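Local coordinates for protein putative D-lactate dehydrogenase (Chlamydomonas reinhardtii, PDB 4ZGS) that probably acts as an NAD-dependent oxidoreductase of the D-isomer specific 2-hydroxyacid dehydrogenase family, reducing pyruvate in the alga's chloroplasts, at residues I38-T43 with D80-F85. Sequence-based numbering, arbitrary orientation.
Sequences ICYSTT and DVAVLF
Ile38 N donates to Val81 O (2.9 Å) and Ile38 O accepts from Val83 N, tying strand 36-39 to its parallel neighbour 81-84. Tyr40 N, just past the strand end, adds a third backbone bond, to Val83 O at 2.9 Å. Ile38 thus uses both its polar backbone atoms on the same partner strand, as a parallel pairing requires.

From CB outward, Tyr40 first passes Val83 O, 4.0 Å from its CB. With CG beside the backbone N (chi1 -69°), the ring lies alongside Leu84, the two side chains pointing the same way, and CD1 meets Leu84 CD1 at 3.9 Å. The next ring carbon, CE1, comes to 4.3 Å from Ala82 CB, which lies at the ring edge near its plane. At the tip, OH leaves the strand pair and hydrogen-bonds Thr72 O. Ala82 CB also packs against Ile38 CG2, while Cys39 and Val83 share the other face of the sheet.

Strand 81-84 is the central strand of a five-stranded parallel sheet, and 36-39 separates it from the outermost strand 60-63; the strand order 2-1-3-4-5 is that of the flavodoxin-like catalytic (substrate-binding) domain of D-2-hydroxyacid dehydrogenases.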
# COMPACT_ATOMS: atom_id res chain seq x y z
N ILE A 38 -16.78 -34.37 4.82
CA ILE A 38 -16.98 -32.94 5.01
C ILE A 38 -15.63 -32.24 5.23
O ILE A 38 -14.81 -32.74 5.99
CB ILE A 38 -17.98 -32.68 6.21
CG1 ILE A 38 -18.22 -31.17 6.42
CG2 ILE A 38 -17.50 -33.33 7.49
CD1 ILE A 38 -19.46 -30.85 7.29
N CYS A 39 -15.40 -31.10 4.56
CA CYS A 39 -14.16 -30.31 4.75
C CYS A 39 -14.41 -28.92 5.33
O CYS A 39 -15.11 -28.09 4.73
CB CYS A 39 -13.37 -30.15 3.44
SG CYS A 39 -12.64 -31.70 2.85
N TYR A 40 -13.84 -28.68 6.50
CA TYR A 40 -13.92 -27.39 7.14
C TYR A 40 -12.88 -26.36 6.67
O TYR A 40 -11.82 -26.71 6.15
CB TYR A 40 -13.84 -27.62 8.64
CG TYR A 40 -15.09 -28.31 9.12
CD1 TYR A 40 -15.20 -29.68 9.10
CD2 TYR A 40 -16.19 -27.58 9.56
CE1 TYR A 40 -16.36 -30.33 9.52
CE2 TYR A 40 -17.34 -28.21 9.99
CZ TYR A 40 -17.43 -29.60 9.97
OH TYR A 40 -18.58 -30.25 10.40
N SER A 41 -13.20 -25.09 6.84
CA SER A 41 -12.28 -24.02 6.40
C SER A 41 -11.97 -24.08 4.91
O SER A 41 -10.82 -23.97 4.52
CB SER A 41 -10.95 -24.08 7.18
OG SER A 41 -11.18 -23.94 8.57
N THR A 42 -13.00 -24.20 4.07
CA THR A 42 -12.71 -24.26 2.65
C THR A 42 -12.68 -22.85 2.14
O THR A 42 -13.71 -22.28 1.76
CB THR A 42 -13.79 -25.05 1.87
OG1 THR A 42 -13.95 -26.36 2.43
CG2 THR A 42 -13.43 -25.18 0.41
N THR A 43 -11.46 -22.33 2.00
CA THR A 43 -11.25 -20.98 1.51
C THR A 43 -10.90 -21.15 0.05
O THR A 43 -10.95 -22.27 -0.46
CB THR A 43 -10.13 -20.23 2.29
OG1 THR A 43 -8.99 -21.08 2.43
CG2 THR A 43 -10.60 -19.88 3.68
N ASP A 80 -18.84 -39.30 7.17
CA ASP A 80 -17.89 -40.31 7.63
C ASP A 80 -16.54 -39.77 8.08
O ASP A 80 -15.99 -40.23 9.08
CB ASP A 80 -17.71 -41.31 6.51
CG ASP A 80 -19.02 -41.95 6.12
OD1 ASP A 80 -19.68 -42.53 7.01
OD2 ASP A 80 -19.41 -41.83 4.94
N VAL A 81 -16.04 -38.79 7.34
CA VAL A 81 -14.71 -38.23 7.60
C VAL A 81 -14.74 -36.72 7.49
O VAL A 81 -15.33 -36.15 6.57
CB VAL A 81 -13.65 -38.81 6.63
CG1 VAL A 81 -14.20 -38.93 5.23
CG2 VAL A 81 -12.37 -37.98 6.66
N ALA A 82 -14.11 -36.08 8.47
CA ALA A 82 -14.01 -34.63 8.50
C ALA A 82 -12.60 -34.21 8.09
O ALA A 82 -11.62 -34.66 8.68
CB ALA A 82 -14.37 -34.09 9.90
N VAL A 83 -12.48 -33.40 7.05
CA VAL A 83 -11.16 -32.88 6.70
C VAL A 83 -10.94 -31.49 7.29
O VAL A 83 -11.68 -30.54 7.01
CB VAL A 83 -10.93 -32.84 5.19
CG1 VAL A 83 -9.50 -32.40 4.92
CG2 VAL A 83 -11.17 -34.21 4.58
N LEU A 84 -9.86 -31.39 8.06
CA LEU A 84 -9.56 -30.25 8.90
C LEU A 84 -8.16 -29.73 8.61
O LEU A 84 -7.33 -30.42 8.02
CB LEU A 84 -9.64 -30.65 10.38
CG LEU A 84 -10.96 -30.83 11.14
CD1 LEU A 84 -11.98 -31.51 10.26
CD2 LEU A 84 -10.71 -31.63 12.40
N PHE A 85 -7.89 -28.52 9.07
CA PHE A 85 -6.63 -27.85 8.86
C PHE A 85 -6.20 -27.34 10.22
O PHE A 85 -6.91 -27.54 11.22
CB PHE A 85 -6.77 -26.74 7.81
CG PHE A 85 -5.46 -26.14 7.37
CD1 PHE A 85 -4.40 -26.95 6.97
CD2 PHE A 85 -5.31 -24.76 7.32
CE1 PHE A 85 -3.19 -26.40 6.56
CE2 PHE A 85 -4.12 -24.19 6.91
CZ PHE A 85 -3.05 -25.02 6.52